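Local atomic coordinates of RimK domain protein ATP-grasp (Sphaerobacter thermophilus, PDB entry 5I47), a protein that probably binds ATP and a metal ion and may act as an ATP-dependent ligase that adds glutamate to ribosomal protein S6. Residues 8-13 and 53-58. Numbering follows the deposited sequence.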
ATOM      1  N   ALA B   8      11.587 -22.392  -0.003  1.00 44.20           N
ATOM      2  CA  ALA B   8      10.795 -21.924   1.128  1.00 39.57           C
ATOM      3  C   ALA B   8       9.319 -21.856   0.753  1.00 43.88           C
ATOM      4  O   ALA B   8       8.961 -21.284  -0.282  1.00 44.43           O
ATOM      5  CB  ALA B   8      11.283 -20.554   1.595  1.00 34.02           C
ATOM      6  N   LEU B   9       8.468 -22.438   1.601  1.00 40.76           N
ATOM      7  CA  LEU B   9       7.011 -22.383   1.456  1.00 33.98           C
ATOM      8  C   LEU B   9       6.488 -21.411   2.512  1.00 32.15           C
ATOM      9  O   LEU B   9       6.252 -21.786   3.661  1.00 33.23           O
ATOM     10  CB  LEU B   9       6.370 -23.764   1.610  1.00 33.37           C
ATOM     11  CG  LEU B   9       6.684 -24.895   0.627  1.00 33.19           C
ATOM     12  CD1 LEU B   9       5.903 -26.150   1.022  1.00 30.72           C
ATOM     13  CD2 LEU B   9       6.371 -24.493  -0.809  1.00 26.29           C
ATOM     14  N   LEU B  10       6.311 -20.153   2.110  1.00 36.48           N
ATOM     15  CA  LEU B  10       5.846 -19.109   3.014  1.00 32.39           C
ATOM     16  C   LEU B  10       4.404 -19.370   3.420  1.00 32.28           C
ATOM     17  O   LEU B  10       3.467 -18.974   2.718  1.00 34.23           O
ATOM     18  CB  LEU B  10       5.980 -17.731   2.359  1.00 31.46           C
ATOM     19  CG  LEU B  10       7.395 -17.340   1.938  1.00 34.84           C
ATOM     20  CD1 LEU B  10       7.412 -15.974   1.261  1.00 34.82           C
ATOM     21  CD2 LEU B  10       8.310 -17.356   3.148  1.00 34.66           C
ATOM     22  N   ALA B  11       4.219 -20.048   4.547  1.00 33.24           N
ATOM     23  CA  ALA B  11       2.894 -20.413   5.016  1.00 32.81           C
ATOM     24  C   ALA B  11       2.953 -20.562   6.525  1.00 39.47           C
ATOM     25  O   ALA B  11       4.029 -20.594   7.126  1.00 44.14           O
ATOM     26  CB  ALA B  11       2.397 -21.701   4.351  1.00 33.06           C
ATOM     27  N   ASP B  12       1.780 -20.650   7.141  1.00 43.84           N
ATOM     28  CA  ASP B  12       1.724 -20.796   8.585  1.00 48.00           C
ATOM     29  C   ASP B  12       1.617 -22.246   9.029  1.00 50.48           C
ATOM     30  O   ASP B  12       2.015 -22.563  10.155  1.00 53.64           O
ATOM     31  CB  ASP B  12       0.556 -19.984   9.145  1.00 53.88           C
ATOM     32  CG  ASP B  12       0.705 -18.499   8.871  1.00 58.25           C
ATOM     33  OD1 ASP B  12      -0.293 -17.859   8.478  1.00 59.05           O
ATOM     34  OD2 ASP B  12       1.828 -17.974   9.042  1.00 61.05           O
ATOM     35  N   ARG B  13       1.114 -23.129   8.170  1.00 53.55           N
ATOM     36  CA  ARG B  13       1.029 -24.552   8.466  1.00 56.92           C
ATOM     37  C   ARG B  13       0.783 -25.310   7.170  1.00 59.49           C
ATOM     38  O   ARG B  13       0.138 -24.798   6.249  1.00 60.03           O
ATOM     39  CB  ARG B  13      -0.078 -24.853   9.485  1.00 57.08           C
ATOM     40  CG  ARG B  13      -1.461 -24.384   9.074  1.00 56.20           C
ATOM     41  CD  ARG B  13      -2.464 -24.638  10.184  1.00 57.95           C
ATOM     42  NE  ARG B  13      -3.751 -25.058   9.649  1.00 59.61           N
ATOM     43  CZ  ARG B  13      -4.038 -26.308   9.300  1.00 64.66           C
ATOM     44  NH1 ARG B  13      -3.128 -27.267   9.428  1.00 62.13           N
ATOM     45  NH2 ARG B  13      -5.233 -26.601   8.817  1.00 69.37           N
ATOM     46  N   VAL B  53      16.901 -21.262  -2.578  1.00 48.92           N
ATOM     47  CA  VAL B  53      17.019 -20.835  -3.966  1.00 47.91           C
ATOM     48  C   VAL B  53      15.763 -20.122  -4.445  1.00 45.16           C
ATOM     49  O   VAL B  53      15.811 -19.412  -5.458  1.00 45.20           O
ATOM     50  CB  VAL B  53      17.332 -22.038  -4.870  1.00 48.96           C
ATOM     51  CG1 VAL B  53      18.495 -22.829  -4.293  1.00 55.20           C
ATOM     52  CG2 VAL B  53      16.103 -22.921  -5.029  1.00 43.65           C
ATOM     53  N   ALA B  54      14.646 -20.279  -3.738  1.00 41.78           N
ATOM     54  CA  ALA B  54      13.393 -19.632  -4.101  1.00 38.59           C
ATOM     55  C   ALA B  54      12.447 -19.698  -2.912  1.00 39.20           C
ATOM     56  O   ALA B  54      12.605 -20.531  -2.014  1.00 39.14           O
ATOM     57  CB  ALA B  54      12.758 -20.286  -5.332  1.00 36.73           C
ATOM     58  N   ALA B  55      11.464 -18.797  -2.914  1.00 35.84           N
ATOM     59  CA  ALA B  55      10.384 -18.800  -1.940  1.00 29.98           C
ATOM     60  C   ALA B  55       9.056 -18.787  -2.679  1.00 30.61           C
ATOM     61  O   ALA B  55       8.927 -18.150  -3.729  1.00 31.04           O
ATOM     62  CB  ALA B  55      10.467 -17.601  -0.992  1.00 24.37           C
ATOM     63  N   LEU B  56       8.074 -19.504  -2.140  1.00 28.86           N
ATOM     64  CA  LEU B  56       6.748 -19.584  -2.743  1.00 29.88           C
ATOM     65  C   LEU B  56       5.730 -19.160  -1.696  1.00 36.40           C
ATOM     66  O   LEU B  56       5.531 -19.862  -0.699  1.00 42.50           O
ATOM     67  CB  LEU B  56       6.464 -20.993  -3.262  1.00 31.29           C
ATOM     68  CG  LEU B  56       5.071 -21.286  -3.824  1.00 32.68           C
ATOM     69  CD1 LEU B  56       4.747 -20.373  -4.991  1.00 29.75           C
ATOM     70  CD2 LEU B  56       4.982 -22.742  -4.244  1.00 34.60           C
ATOM     71  N   ASP B  57       5.097 -18.010  -1.909  1.00 34.86           N
ATOM     72  CA  ASP B  57       4.133 -17.493  -0.944  1.00 34.13           C
ATOM     73  C   ASP B  57       2.841 -18.286  -1.057  1.00 37.14           C
ATOM     74  O   ASP B  57       2.146 -18.217  -2.078  1.00 37.11           O
ATOM     75  CB  ASP B  57       3.890 -16.004  -1.176  1.00 30.51           C
ATOM     76  CG  ASP B  57       3.195 -15.338  -0.003  1.00 29.37           C
ATOM     77  OD1 ASP B  57       2.390 -16.000   0.678  1.00 31.24           O
ATOM     78  OD2 ASP B  57       3.458 -14.146   0.240  1.00 34.29           O
ATOM     79  N   ARG B  58       2.517 -19.038  -0.007  1.00 39.34           N
ATOM     80  CA  ARG B  58       1.319 -19.860   0.048  1.00 41.19           C
ATOM     81  C   ARG B  58       0.211 -19.212   0.868  1.00 39.36           C
ATOM     82  O   ARG B  58      -0.740 -19.895   1.267  1.00 40.51           O
ATOM     83  CB  ARG B  58       1.657 -21.242   0.611  1.00 40.42           C
ATOM     84  CG  ARG B  58       2.682 -22.010  -0.204  1.00 37.69           C
ATOM     85  CD  ARG B  58       2.080 -22.504  -1.504  1.00 37.86           C
ATOM     86  NE  ARG B  58       0.786 -23.132  -1.270  1.00 40.59           N
ATOM     87  CZ  ARG B  58      -0.349 -22.747  -1.841  1.00 44.34           C
ATOM     88  NH1 ARG B  58      -0.353 -21.745  -2.707  1.00 45.97           N
ATOM     89  NH2 ARG B  58      -1.481 -23.377  -1.555  1.00 46.99           N
TER
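Ala8 and Leu10 exchange four backbone hydrogen bonds with Ala54, Leu56 and Arg58, joining strands 6-10 and 54-57 in parallel. The Ala8 N-H points almost straight at its acceptor, with an angle of 175° at the hydrogen and 2.9 Å from Ala8 N to Ala54 O. Ala8 returns the favour through its carbonyl, with Leu56 N 2.7 Å from Ala8 O, and the same oxygen receives a CA-H...O contact from Ala55. Leu10 repeats the pattern, its N-H reaching Leu56 O and its carbonyl accepting Arg58 N, so the pairing runs one residue past the end of strand 54-57.

On one face of the sheet the side chains of Ala8, Leu10, Ala55 and Asp57 gather. Two methyls suit the place where the CA atoms of the two strands come closest: Ala8 CB lies 4.0 Å from Ala55 CB. Leu10, with CG anti to its own carbonyl carbon (chi1 -59°), sends CD1 back to within 4.1 Å of Ala55 CB, and its branched end also packs on Arg65, Leu68 and Leu72 of helix 63-74.

These are the two central strands of the four-stranded parallel sheet, order 2-1-3-4, in the Rossmann-like preATP-grasp domain, and helices cover both faces. Under helix 16-27, on the opposite face, Leu9 and Leu56 lie side by side and meet through CD2 methyls 4.1 Å apart; branched and apolar, they fill in between sheet and helix, Leu56 on Leu21 and Leu9 on Ile22.

Polar ends are paired although their residues are buried. Asp57 suits its place because one carboxylate oxygen, OD1, serves both a salt bridge with Arg65 and a hydrogen bond from Gly59 N. Arg58 joins an apolar stem to a many-donor head: CB packs against Ala11 CB at 3.8 Å, then the chain bends at chi2 and chi3, taking its guanidinium to Glu18 and to the carbonyls of Leu254 and Val255.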